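Local coordinates for pectinesterase (Aspergillus niger, PDB 5C1E), which hydrolyses the methyl esters of pectin, releasing methanol and leaving galacturonate units, and probably takes part in the maceration of plant tissue, at residues A[9-14]-A[36-41]; A[20-25]-A[45-50]; A[72-77]-A[104-109]; A[93-98]-A[120-125]; A[128-133]-A[149-154]. All coordinates share one frame; numbering follows the deposited sequence.

Contact 1 of 5, residues A[9-14]-A[36-41]; sequences GCLTVG and ACIYVA
Gly9 reaches Cys37 through a water, which donates to Gly9 O and accepts from Cys37 N, so the loop before the strand already runs beside its neighbour. Cys10 makes a covalent link: its SG lies beside its own backbone N (chi1 -59°), whereas Cys37 SG stands between its backbone N and carbonyl carbon (chi1 58°), and the two sulfurs close a disulfide with a chi3 of -98°. The disulfide ties the chain at Cys10 to strand 36-40. Leu11 pairs in parallel with Ile38. Its N donates to Cys37 O at 2.9 Å, and its O receives Tyr39 N at 2.7 Å, so both polar groups of Leu11 are used by residues flanking Ile38. The strands 11-13 and 36-40, with helix 22-29 between them in the chain, form a beta-alpha-beta unit at the end of the right-handed parallel beta-helix of pectin methylesterases. Thr12 keeps to the other face, with Tyr39; its OG1 is bonded to Thr18 N, while CG2 approaches the tyrosine ring obliquely. Val13 turns back to the face of Leu11 and Ile38. Its CG2 meets Ile38 CG2 at 3.8 Å, and CG1 runs alongside Val40 CG1 at 4.1 Å. Val13 N binds Tyr39 O at 2.8 Å, and its own O receives Ala41 N. At Gly14, CA comes within 4.2 Å of Ala41 CB.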
# COMPACT_ATOMS: atom_id res chain seq x y z
N GLY A 9 -6.89 24.67 -9.41
CA GLY A 9 -7.01 25.02 -8.00
C GLY A 9 -5.94 24.49 -7.07
O GLY A 9 -5.95 24.84 -5.90
N CYS A 10 -5.00 23.68 -7.57
CA CYS A 10 -4.04 23.05 -6.67
C CYS A 10 -2.92 23.99 -6.27
O CYS A 10 -2.52 24.84 -7.05
CB CYS A 10 -3.43 21.76 -7.26
SG CYS A 10 -4.65 20.49 -7.67
N LEU A 11 -2.43 23.82 -5.05
CA LEU A 11 -1.20 24.47 -4.58
C LEU A 11 -0.02 23.80 -5.30
O LEU A 11 -0.10 22.61 -5.63
CB LEU A 11 -1.04 24.29 -3.07
CG LEU A 11 -1.93 25.07 -2.10
CD1 LEU A 11 -3.40 24.77 -2.30
CD2 LEU A 11 -1.54 24.75 -0.66
N THR A 12 1.06 24.54 -5.52
CA THR A 12 2.20 23.97 -6.26
C THR A 12 3.44 23.87 -5.39
O THR A 12 3.81 24.82 -4.72
CB THR A 12 2.59 24.81 -7.47
OG1 THR A 12 2.85 26.15 -7.05
CG2 THR A 12 1.47 24.79 -8.52
N VAL A 13 4.10 22.72 -5.46
CA VAL A 13 5.36 22.47 -4.78
C VAL A 13 6.41 22.17 -5.83
O VAL A 13 6.14 21.42 -6.76
CB VAL A 13 5.27 21.24 -3.86
CG1 VAL A 13 6.63 20.92 -3.26
CG2 VAL A 13 4.25 21.47 -2.74
N GLY A 14 7.59 22.74 -5.67
CA GLY A 14 8.73 22.40 -6.52
C GLY A 14 9.72 23.53 -6.57
O GLY A 14 9.49 24.60 -6.02
N ALA A 36 -9.24 20.31 -1.15
CA ALA A 36 -8.00 20.95 -1.53
C ALA A 36 -7.13 19.97 -2.30
O ALA A 36 -7.33 18.76 -2.22
CB ALA A 36 -7.27 21.44 -0.29
N CYS A 37 -6.17 20.51 -3.03
CA CYS A 37 -5.22 19.67 -3.72
C CYS A 37 -3.88 20.36 -3.84
O CYS A 37 -3.76 21.59 -3.79
CB CYS A 37 -5.74 19.22 -5.08
SG CYS A 37 -6.18 20.53 -6.22
N ILE A 38 -2.86 19.51 -3.94
CA ILE A 38 -1.48 19.93 -4.02
C ILE A 38 -0.87 19.16 -5.20
O ILE A 38 -1.08 17.94 -5.34
CB ILE A 38 -0.69 19.63 -2.72
CG1 ILE A 38 -1.28 20.41 -1.54
CG2 ILE A 38 0.78 20.00 -2.88
CD1 ILE A 38 -0.72 20.03 -0.18
N TYR A 39 -0.16 19.90 -6.05
CA TYR A 39 0.63 19.35 -7.14
C TYR A 39 2.10 19.45 -6.78
O TYR A 39 2.59 20.54 -6.47
CB TYR A 39 0.36 20.11 -8.44
CG TYR A 39 1.34 19.82 -9.58
CD1 TYR A 39 1.25 18.65 -10.33
CD2 TYR A 39 2.32 20.74 -9.93
CE1 TYR A 39 2.14 18.39 -11.37
CE2 TYR A 39 3.20 20.48 -10.97
CZ TYR A 39 3.11 19.31 -11.70
OH TYR A 39 4.00 19.06 -12.74
N VAL A 40 2.79 18.32 -6.85
CA VAL A 40 4.21 18.25 -6.55
C VAL A 40 4.99 18.01 -7.83
O VAL A 40 4.75 17.01 -8.55
CB VAL A 40 4.53 17.16 -5.51
CG1 VAL A 40 5.98 17.24 -5.03
CG2 VAL A 40 3.59 17.28 -4.32
N ALA A 41 5.89 18.94 -8.14
CA ALA A 41 6.76 18.81 -9.28
C ALA A 41 7.91 17.88 -8.94
O ALA A 41 8.18 17.57 -7.77
CB ALA A 41 7.27 20.16 -9.72
O HOH W 1 -6.59 23.36 -3.38

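Contact 2 of 5, residues A[20-25]-A[45-50]; sequences STIGDA and YEEQLT
Glu47 grips the first turn of helix 22-29 with both carboxylate oxygens. OE2 accepts from Ile22 N at 3.0 Å and OE1 from Gly23 N at 2.8 Å, each through its syn lone pair, so the carboxylate spans two successive amides as a fork. The bonds are moderately bent, with N-H...O angles of 152° and 158°. Glu47 CG lies beside its own backbone N (chi1 -62°) and the chain then runs extended, which carries the carboxylate across to the helix. A negative group at the N-terminal end of a helix would be expected to gain from the helix dipole. At the same end, Thr21 is the N-cap: its OG1 accepts from Asp24 N at 2.9 Å, and its CB packs against Glu47 OE2.

Apolar contacts flank this polar clasp. Ile22 sends CD1 over one face of the Tyr45 ring, 3.9 Å from Tyr45 CG, while Ser20 O lies near the plane at the edge of that ring. The other branch of Ile22, CG2, meets Leu49 CD1 at 3.8 Å, and Leu49 CD2 sits 3.9 Å from Gly23 CA. The ring itself is positioned by Tyr45 OH, which is hydrogen-bonded to Ala41 O. Beyond this shell, Ile22 also touches Val13, Val40 and Ile76. Helix 22-29 thus lies against the end of the beta-helix, its first turn held where strand 43-46 gives way to strand 49-51; these strands pair onward with 74-78 and 94-96.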
# COMPACT_ATOMS: atom_id res chain seq x y z
N SER A 20 8.55 25.28 -1.60
CA SER A 20 9.76 24.50 -1.89
C SER A 20 9.68 23.09 -1.32
O SER A 20 10.33 22.17 -1.85
CB SER A 20 10.99 25.20 -1.31
OG SER A 20 10.84 25.42 0.07
N THR A 21 8.89 22.91 -0.26
CA THR A 21 8.67 21.61 0.36
C THR A 21 7.18 21.20 0.34
O THR A 21 6.27 22.04 0.32
CB THR A 21 9.20 21.57 1.82
OG1 THR A 21 8.29 22.25 2.70
CG2 THR A 21 10.61 22.15 1.93
N ILE A 22 6.94 19.89 0.39
CA ILE A 22 5.58 19.38 0.49
C ILE A 22 4.99 19.79 1.84
O ILE A 22 3.85 20.20 1.91
CB ILE A 22 5.51 17.86 0.29
CG1 ILE A 22 6.07 17.48 -1.09
CG2 ILE A 22 4.08 17.36 0.39
CD1 ILE A 22 6.31 16.01 -1.28
N GLY A 23 5.79 19.69 2.90
CA GLY A 23 5.38 20.12 4.23
C GLY A 23 4.88 21.55 4.29
O GLY A 23 3.92 21.85 4.99
N ASP A 24 5.54 22.46 3.57
CA ASP A 24 5.09 23.85 3.54
C ASP A 24 3.72 23.97 2.89
O ASP A 24 2.90 24.76 3.35
CB ASP A 24 6.11 24.73 2.82
CG ASP A 24 7.38 24.93 3.62
OD1 ASP A 24 7.42 24.61 4.81
OD2 ASP A 24 8.35 25.42 3.03
N ALA A 25 3.46 23.20 1.83
CA ALA A 25 2.14 23.24 1.17
C ALA A 25 1.03 22.66 2.07
O ALA A 25 -0.06 23.22 2.15
CB ALA A 25 2.16 22.52 -0.16
N TYR A 45 12.17 14.68 -2.20
CA TYR A 45 11.79 15.48 -1.05
C TYR A 45 12.13 14.69 0.23
O TYR A 45 11.51 13.68 0.55
CB TYR A 45 10.30 15.83 -1.15
CG TYR A 45 9.98 16.66 -2.38
CD1 TYR A 45 9.79 16.05 -3.62
CD2 TYR A 45 9.91 18.05 -2.30
CE1 TYR A 45 9.50 16.83 -4.74
CE2 TYR A 45 9.64 18.83 -3.41
CZ TYR A 45 9.44 18.22 -4.63
OH TYR A 45 9.18 19.01 -5.71
N GLU A 46 13.18 15.15 0.91
CA GLU A 46 13.67 14.54 2.11
C GLU A 46 12.84 15.10 3.27
O GLU A 46 13.21 16.07 3.91
CB GLU A 46 15.16 14.86 2.29
CG GLU A 46 16.01 14.24 1.17
CD GLU A 46 17.52 14.33 1.41
OE1 GLU A 46 17.98 15.15 2.24
OE2 GLU A 46 18.25 13.57 0.75
N GLU A 47 11.68 14.48 3.48
CA GLU A 47 10.69 14.96 4.43
C GLU A 47 9.99 13.80 5.12
O GLU A 47 9.91 12.70 4.56
CB GLU A 47 9.64 15.80 3.69
CG GLU A 47 10.20 17.05 3.02
CD GLU A 47 9.13 17.90 2.40
OE1 GLU A 47 8.15 18.25 3.10
OE2 GLU A 47 9.25 18.21 1.21
N GLN A 48 9.52 14.04 6.34
CA GLN A 48 8.65 13.12 7.06
C GLN A 48 7.33 13.84 7.31
O GLN A 48 7.31 14.91 7.92
CB GLN A 48 9.29 12.68 8.38
CG GLN A 48 8.54 11.55 9.06
CD GLN A 48 9.24 11.02 10.29
OE1 GLN A 48 10.02 11.72 10.94
NE2 GLN A 48 8.95 9.77 10.62
N LEU A 49 6.23 13.29 6.82
CA LEU A 49 4.97 14.02 6.75
C LEU A 49 3.84 13.34 7.50
O LEU A 49 3.74 12.12 7.51
CB LEU A 49 4.56 14.17 5.28
CG LEU A 49 5.59 14.84 4.39
CD1 LEU A 49 5.15 14.75 2.94
CD2 LEU A 49 5.80 16.28 4.83
N THR A 50 2.99 14.14 8.13
CA THR A 50 1.72 13.65 8.67
C THR A 50 0.62 14.37 7.92
O THR A 50 0.61 15.61 7.89
CB THR A 50 1.60 13.87 10.18
OG1 THR A 50 2.64 13.14 10.84
CG2 THR A 50 0.24 13.40 10.70

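Contact 3 of 5, residues A[72-77]-A[104-109]; sequences NVVTIT and YNINVE
The Asn72 side chain crosses that of Asn107 at a slant, their amide planes 38° apart, and ND2 donates to Asn107 OD1 at 2.8 Å. The acceptor lies in the amide plane of Asn72, but the donor is tilted 31° from the carbonyl plane of Asn107. The same ND2 also bonds to Gly132 O, so this amide ties together more than two turns. Its OD1 points instead at Asn105 CB, 3.4 Å away. Asn107 ND2 is turned to a water that donates to Asn72 O, so both ends of the Asn107 amide have partners.

Farther along the same face, Thr77 OG1 donates to Glu109 OE1 at 2.6 Å, meeting the anti lone pair of that oxygen. The two side chains run alongside each other: Glu109 CG stands between its backbone N and carbonyl carbon (chi1 60°), which sets the extended chain beside Thr77 and brings OE1 to its hydroxyl. Thr75 CG2 packs on the carboxyl end of the same glutamate, 4.0 Å from Glu109 CD. Inside, Ile76 CD1 meets Ile106 CG2 at 3.8 Å.

Between these faces the backbones pair in parallel: Asn107 N binds Val74 O, Ile76 N binds Asn107 O at 2.8 Å, and Glu109 N binds Ile76 O. Stacking such side chains in register on successive coils is a beta-helix feature. Strand 74-78 lies here between 43-46 and 107-110, and the latter carries the sheet on to 134-136.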
# COMPACT_ATOMS: atom_id res chain seq x y z
N ASN A 72 7.01 7.93 -12.48
CA ASN A 72 6.96 8.91 -11.39
C ASN A 72 8.33 9.60 -11.27
O ASN A 72 9.39 8.96 -11.43
CB ASN A 72 6.60 8.26 -10.06
CG ASN A 72 5.18 7.73 -10.00
OD1 ASN A 72 4.38 7.96 -10.89
ND2 ASN A 72 4.87 7.04 -8.92
N VAL A 73 8.30 10.90 -11.02
CA VAL A 73 9.51 11.69 -10.83
C VAL A 73 9.51 12.41 -9.48
O VAL A 73 10.39 13.23 -9.21
CB VAL A 73 9.73 12.71 -11.97
CG1 VAL A 73 10.21 12.00 -13.23
CG2 VAL A 73 8.46 13.52 -12.25
N VAL A 74 8.53 12.10 -8.63
CA VAL A 74 8.43 12.66 -7.28
C VAL A 74 8.67 11.55 -6.28
O VAL A 74 7.96 10.54 -6.28
CB VAL A 74 7.07 13.31 -7.02
CG1 VAL A 74 7.01 13.85 -5.59
CG2 VAL A 74 6.84 14.44 -8.01
N THR A 75 9.70 11.71 -5.46
CA THR A 75 9.99 10.76 -4.40
C THR A 75 10.00 11.50 -3.08
O THR A 75 10.65 12.54 -2.95
CB THR A 75 11.34 10.06 -4.66
OG1 THR A 75 11.24 9.27 -5.84
CG2 THR A 75 11.70 9.13 -3.51
N ILE A 76 9.24 10.97 -2.11
CA ILE A 76 9.30 11.40 -0.72
C ILE A 76 10.09 10.36 0.05
O ILE A 76 9.73 9.17 0.08
CB ILE A 76 7.90 11.54 -0.09
CG1 ILE A 76 7.01 12.38 -1.01
CG2 ILE A 76 8.00 12.18 1.30
CD1 ILE A 76 5.60 12.55 -0.53
N THR A 77 11.17 10.79 0.70
CA THR A 77 12.04 9.85 1.37
C THR A 77 12.46 10.34 2.75
O THR A 77 12.69 11.52 2.97
CB THR A 77 13.30 9.53 0.54
OG1 THR A 77 14.04 8.48 1.17
CG2 THR A 77 14.17 10.74 0.36
N TYR A 104 -1.75 10.46 -6.13
CA TYR A 104 -1.53 10.04 -7.51
C TYR A 104 -0.09 10.23 -7.89
O TYR A 104 0.45 11.34 -7.79
CB TYR A 104 -2.36 10.88 -8.50
CG TYR A 104 -3.85 10.70 -8.43
CD1 TYR A 104 -4.60 11.37 -7.47
CD2 TYR A 104 -4.53 9.85 -9.32
CE1 TYR A 104 -5.95 11.21 -7.39
CE2 TYR A 104 -5.91 9.71 -9.26
CZ TYR A 104 -6.60 10.40 -8.29
OH TYR A 104 -7.95 10.29 -8.16
N ASN A 105 0.52 9.15 -8.36
CA ASN A 105 1.85 9.22 -9.00
C ASN A 105 2.96 9.81 -8.14
O ASN A 105 3.71 10.69 -8.58
CB ASN A 105 1.72 9.96 -10.33
CG ASN A 105 0.62 9.41 -11.19
OD1 ASN A 105 -0.38 10.07 -11.45
ND2 ASN A 105 0.80 8.17 -11.62
N ILE A 106 3.05 9.31 -6.90
CA ILE A 106 4.10 9.71 -5.95
C ILE A 106 4.79 8.45 -5.44
O ILE A 106 4.12 7.43 -5.19
CB ILE A 106 3.50 10.55 -4.82
CG1 ILE A 106 3.08 11.91 -5.41
CG2 ILE A 106 4.49 10.69 -3.67
CD1 ILE A 106 2.93 13.05 -4.48
N ASN A 107 6.11 8.50 -5.34
CA ASN A 107 6.88 7.44 -4.70
C ASN A 107 7.13 7.82 -3.23
O ASN A 107 7.51 8.95 -2.96
CB ASN A 107 8.25 7.24 -5.35
CG ASN A 107 8.15 6.92 -6.83
OD1 ASN A 107 7.11 6.50 -7.34
ND2 ASN A 107 9.23 7.15 -7.52
N VAL A 108 6.94 6.86 -2.34
CA VAL A 108 7.24 7.02 -0.92
C VAL A 108 8.18 5.91 -0.48
O VAL A 108 7.93 4.73 -0.74
CB VAL A 108 5.95 6.99 -0.04
CG1 VAL A 108 6.29 7.20 1.43
CG2 VAL A 108 4.98 8.06 -0.50
N GLU A 109 9.24 6.29 0.22
CA GLU A 109 10.21 5.32 0.67
C GLU A 109 10.70 5.58 2.08
O GLU A 109 10.72 6.71 2.54
CB GLU A 109 11.40 5.24 -0.29
CG GLU A 109 12.16 6.53 -0.46
CD GLU A 109 13.46 6.34 -1.24
OE1 GLU A 109 14.51 6.89 -0.80
OE2 GLU A 109 13.41 5.65 -2.28
O HOH W 2 9.84 6.56 -10.44
O HOH W 3 5.88 11.68 -9.80
O HOH W 4 12.33 6.89 -6.24

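Contact 4 of 5, residues A[93-98]-A[120-125]; sequences TVNVVS and ALVGNA
The amide of Asn95 reaches Val122 through its oxygen, OD1 lying 3.2 Å from Val122 CG1 as the two side chains run alongside each other, pointing the same way. The second amide, that of Asn124, sits farther along the same side; its ND2 has Val97 CG1 as a neighbour at 4.1 Å. A water joins the two amides: it donates to Asn95 OD1 at 2.8 Å and accepts from Asn124 ND2 at 3.0 Å. Both asparagines hold CG anti to the backbone N (chi1 -180° and -174°), which brings their ends to the same water.

On the other face, Leu121 CD1 is the shared apolar atom. It meets Val94 CG1 at 3.9 Å and Val96 CG2 at 4.1 Å, while Gly123 is the partner of Val96 in the pairing. Past the strand ends, Ala125 CB fits against Ser98 C at 3.6 Å.

The backbones of strands 94-96 and 121-124 are parallel within 7° and pair as neighbouring rungs of the beta-helix, Val96 N binding Val122 O and Asn124 N binding Val96 O. At the start Val94 N donates to Ala120 O, and Thr93 OG1 is hydrogen-bonded to Glu109 O. The chemistry thus differs by face: Val94, Val96 and Leu121 pack on the interior face, while the opposite face mixes Val122 with the amide of Asn95, which is linked through a water to that of Asn124.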
# COMPACT_ATOMS: atom_id res chain seq x y z
N THR A 93 7.50 7.45 6.73
CA THR A 93 7.85 8.62 5.93
C THR A 93 6.61 9.48 5.71
O THR A 93 6.68 10.72 5.78
CB THR A 93 8.49 8.20 4.62
OG1 THR A 93 9.69 7.49 4.92
CG2 THR A 93 8.82 9.41 3.78
N VAL A 94 5.48 8.83 5.47
CA VAL A 94 4.18 9.51 5.34
C VAL A 94 3.12 8.82 6.20
O VAL A 94 2.95 7.59 6.13
CB VAL A 94 3.67 9.55 3.89
CG1 VAL A 94 2.30 10.20 3.84
CG2 VAL A 94 4.62 10.31 2.98
N ASN A 95 2.43 9.61 7.02
CA ASN A 95 1.43 9.12 7.95
C ASN A 95 0.09 9.73 7.57
O ASN A 95 -0.11 10.91 7.77
CB ASN A 95 1.82 9.49 9.40
CG ASN A 95 0.82 9.00 10.43
OD1 ASN A 95 -0.13 8.28 10.13
ND2 ASN A 95 1.05 9.39 11.69
N VAL A 96 -0.80 8.93 6.99
CA VAL A 96 -2.08 9.45 6.53
C VAL A 96 -3.18 9.19 7.55
O VAL A 96 -3.62 8.04 7.73
CB VAL A 96 -2.50 8.85 5.18
CG1 VAL A 96 -3.78 9.49 4.69
CG2 VAL A 96 -1.40 9.04 4.15
N VAL A 97 -3.63 10.25 8.20
CA VAL A 97 -4.74 10.15 9.15
C VAL A 97 -5.93 11.02 8.72
O VAL A 97 -6.79 11.40 9.54
CB VAL A 97 -4.30 10.47 10.58
CG1 VAL A 97 -3.29 9.44 11.05
CG2 VAL A 97 -3.74 11.88 10.70
N SER A 98 -6.04 11.29 7.42
CA SER A 98 -7.08 12.17 6.91
C SER A 98 -8.04 11.37 6.03
O SER A 98 -7.66 10.88 4.95
CB SER A 98 -6.41 13.31 6.12
OG SER A 98 -7.35 14.16 5.49
N ALA A 120 7.21 2.88 5.27
CA ALA A 120 7.21 3.88 4.20
C ALA A 120 5.96 4.74 4.31
O ALA A 120 6.06 5.95 4.49
CB ALA A 120 7.31 3.23 2.84
N LEU A 121 4.78 4.13 4.25
CA LEU A 121 3.53 4.86 4.41
C LEU A 121 2.58 4.12 5.33
O LEU A 121 2.47 2.89 5.26
CB LEU A 121 2.86 5.16 3.06
CG LEU A 121 1.55 5.97 3.15
CD1 LEU A 121 1.41 6.93 1.99
CD2 LEU A 121 0.33 5.06 3.23
N VAL A 122 1.94 4.87 6.23
CA VAL A 122 0.86 4.30 7.02
C VAL A 122 -0.44 4.94 6.57
O VAL A 122 -0.56 6.17 6.46
CB VAL A 122 1.07 4.38 8.56
CG1 VAL A 122 1.51 5.74 9.02
CG2 VAL A 122 -0.19 3.96 9.31
N GLY A 123 -1.40 4.07 6.28
CA GLY A 123 -2.76 4.49 6.00
C GLY A 123 -3.63 4.23 7.21
O GLY A 123 -3.85 3.08 7.57
N ASN A 124 -4.10 5.29 7.84
CA ASN A 124 -4.89 5.16 9.08
C ASN A 124 -6.09 6.09 9.06
O ASN A 124 -6.22 7.00 9.89
CB ASN A 124 -3.98 5.40 10.29
CG ASN A 124 -4.67 5.14 11.61
OD1 ASN A 124 -5.63 4.38 11.68
ND2 ASN A 124 -4.19 5.80 12.65
N ALA A 125 -6.98 5.83 8.11
CA ALA A 125 -8.19 6.61 7.87
C ALA A 125 -9.03 5.90 6.80
O ALA A 125 -8.60 4.92 6.19
CB ALA A 125 -7.83 8.01 7.40
O HOH W 5 -1.38 6.68 12.01

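Contact 5 of 5, residues A[128-133]-A[149-154]; sequences LGFYGC and QYYSNC. With SO4 (sulfate ion), chain C.
Phe130 and Tyr151 form the apolar centre, their planes 12° apart but slid so far that the rings barely overlap. Phe130 CD1 stands over one face of the tyrosine, offset toward the rim, 3.3 Å from Tyr151 CE2. Such aromatic pairs on successive parallel strands, here 128-131 and 148-152, line the interior of the right-handed beta-helix, and Tyr151 in turn stacks on Phe171 of the next coil. Beside the rings, Leu128 and Gln149 lie alongside each other, with Leu128 CD1 3.9 Å from Gln149 CD. Gln149 OE1 accepts from Tyr151 OH at 2.8 Å, nearly straight along the C=O, which satisfies this buried hydroxyl and fixes its direction.

The other face carries Tyr131 and Tyr150, whose rings meet obliquely with planes 53° apart; Tyr131 CE1 comes to the edge of the Tyr150 ring, 3.6 Å from Tyr150 CE2. Tyr131 OH is bonded to Asp296 N, and Tyr131 also stacks on Tyr104.

Between the faces, Phe130 takes part in two backbone bonds, its N to Tyr150 O and its O from Ser152 N. At the turn that follows, Cys133 N donates to Cys154 SG at 3.5 Å, a length usual for an N-H...S bond. The polar edge holds a sulfate ion, probably from the crystallisation liquor and also bonded by Lys283 NZ and Trp170 NE1; Tyr150 OH donates to its O3 at 2.6 Å.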
# COMPACT_ATOMS: atom_id res chain seq x y z
N LEU A 128 -9.30 5.94 1.61
CA LEU A 128 -7.98 6.28 1.11
C LEU A 128 -7.75 5.67 -0.26
O LEU A 128 -7.93 4.45 -0.45
CB LEU A 128 -6.88 5.81 2.06
CG LEU A 128 -7.02 6.35 3.49
CD1 LEU A 128 -5.79 5.94 4.30
CD2 LEU A 128 -7.21 7.87 3.50
N GLY A 129 -7.38 6.51 -1.21
CA GLY A 129 -7.15 6.06 -2.60
C GLY A 129 -5.76 6.38 -3.06
O GLY A 129 -5.32 7.53 -2.96
N PHE A 130 -5.06 5.37 -3.57
CA PHE A 130 -3.70 5.51 -4.06
C PHE A 130 -3.61 4.97 -5.48
O PHE A 130 -3.97 3.82 -5.74
CB PHE A 130 -2.72 4.76 -3.14
CG PHE A 130 -2.72 5.26 -1.73
CD1 PHE A 130 -3.59 4.73 -0.79
CD2 PHE A 130 -1.86 6.28 -1.34
CE1 PHE A 130 -3.59 5.20 0.52
CE2 PHE A 130 -1.86 6.77 -0.03
CZ PHE A 130 -2.73 6.23 0.89
N TYR A 131 -3.12 5.80 -6.39
CA TYR A 131 -3.16 5.52 -7.81
C TYR A 131 -1.79 5.76 -8.43
O TYR A 131 -1.28 6.87 -8.40
CB TYR A 131 -4.18 6.47 -8.47
CG TYR A 131 -5.55 6.39 -7.85
CD1 TYR A 131 -6.48 5.46 -8.29
CD2 TYR A 131 -5.92 7.23 -6.81
CE1 TYR A 131 -7.74 5.39 -7.72
CE2 TYR A 131 -7.17 7.16 -6.23
CZ TYR A 131 -8.07 6.23 -6.69
OH TYR A 131 -9.32 6.16 -6.14
N GLY A 132 -1.20 4.73 -9.00
CA GLY A 132 0.08 4.91 -9.66
C GLY A 132 1.21 5.32 -8.75
O GLY A 132 2.15 5.98 -9.19
N CYS A 133 1.15 4.91 -7.47
CA CYS A 133 2.17 5.27 -6.49
C CYS A 133 3.17 4.12 -6.28
O CYS A 133 2.88 2.96 -6.59
CB CYS A 133 1.52 5.63 -5.15
SG CYS A 133 0.51 7.11 -5.18
N GLN A 149 -9.41 1.22 2.21
CA GLN A 149 -8.33 1.71 1.39
C GLN A 149 -8.32 0.99 0.06
O GLN A 149 -8.64 -0.21 -0.02
CB GLN A 149 -6.99 1.52 2.09
CG GLN A 149 -6.93 2.13 3.47
CD GLN A 149 -5.58 2.01 4.14
OE1 GLN A 149 -4.53 1.92 3.49
NE2 GLN A 149 -5.59 2.07 5.46
N TYR A 150 -7.92 1.73 -0.97
CA TYR A 150 -7.90 1.24 -2.34
C TYR A 150 -6.59 1.64 -3.00
O TYR A 150 -6.21 2.81 -2.99
CB TYR A 150 -9.12 1.81 -3.08
CG TYR A 150 -9.19 1.47 -4.55
CD1 TYR A 150 -9.70 0.26 -4.98
CD2 TYR A 150 -8.77 2.38 -5.51
CE1 TYR A 150 -9.78 -0.04 -6.33
CE2 TYR A 150 -8.85 2.09 -6.86
CZ TYR A 150 -9.34 0.88 -7.26
OH TYR A 150 -9.41 0.62 -8.60
N TYR A 151 -5.88 0.64 -3.55
CA TYR A 151 -4.59 0.85 -4.22
C TYR A 151 -4.73 0.32 -5.64
O TYR A 151 -5.03 -0.85 -5.82
CB TYR A 151 -3.44 0.11 -3.51
CG TYR A 151 -3.14 0.65 -2.12
CD1 TYR A 151 -3.99 0.37 -1.05
CD2 TYR A 151 -2.02 1.43 -1.88
CE1 TYR A 151 -3.74 0.88 0.21
CE2 TYR A 151 -1.75 1.94 -0.61
CZ TYR A 151 -2.63 1.68 0.43
OH TYR A 151 -2.38 2.17 1.68
N SER A 152 -4.51 1.18 -6.63
CA SER A 152 -4.59 0.79 -8.03
C SER A 152 -3.33 1.13 -8.80
O SER A 152 -2.86 2.26 -8.76
CB SER A 152 -5.77 1.49 -8.73
OG SER A 152 -5.88 0.96 -10.05
N ASN A 153 -2.81 0.16 -9.55
CA ASN A 153 -1.64 0.41 -10.40
C ASN A 153 -0.45 0.97 -9.62
O ASN A 153 0.31 1.81 -10.12
CB ASN A 153 -2.00 1.29 -11.59
CG ASN A 153 -2.85 0.54 -12.59
OD1 ASN A 153 -2.32 -0.06 -13.52
ND2 ASN A 153 -4.16 0.52 -12.37
N CYS A 154 -0.29 0.45 -8.41
CA CYS A 154 0.80 0.82 -7.55
C CYS A 154 1.87 -0.27 -7.56
O CYS A 154 1.65 -1.39 -8.02
CB CYS A 154 0.31 1.06 -6.11
SG CYS A 154 -0.79 2.49 -5.89
S SO4 C . -10.48 -2.65 -9.72
O1 SO4 C . -10.38 -2.65 -11.21
O2 SO4 C . -9.13 -2.93 -9.16
O3 SO4 C . -10.99 -1.35 -9.20
O4 SO4 C . -11.45 -3.69 -9.31

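Contacts 4 and 5 are buried near the centre of the chain, whereas the centres of contacts 1 and 2 lie about 22 and 20 Å from it, where the beta-helix ends; contact 3 falls between. Four pair parallel strands of successive coils; contact 2 instead docks a helix on strands, with a carboxylate where the others use backbone bonds. Contacts 1 and 5 sit in the same parallel sheet, one at its edge with a disulfide and the other inside with aromatic rings. Contacts 2 and 3 share the sheet of 43-46 and 74-78, and contacts 2 and 4 that of 49-51 and 94-96. Outward polar chemistry is amide and carboxylate in contact 3, and water-bridged amides in contact 4.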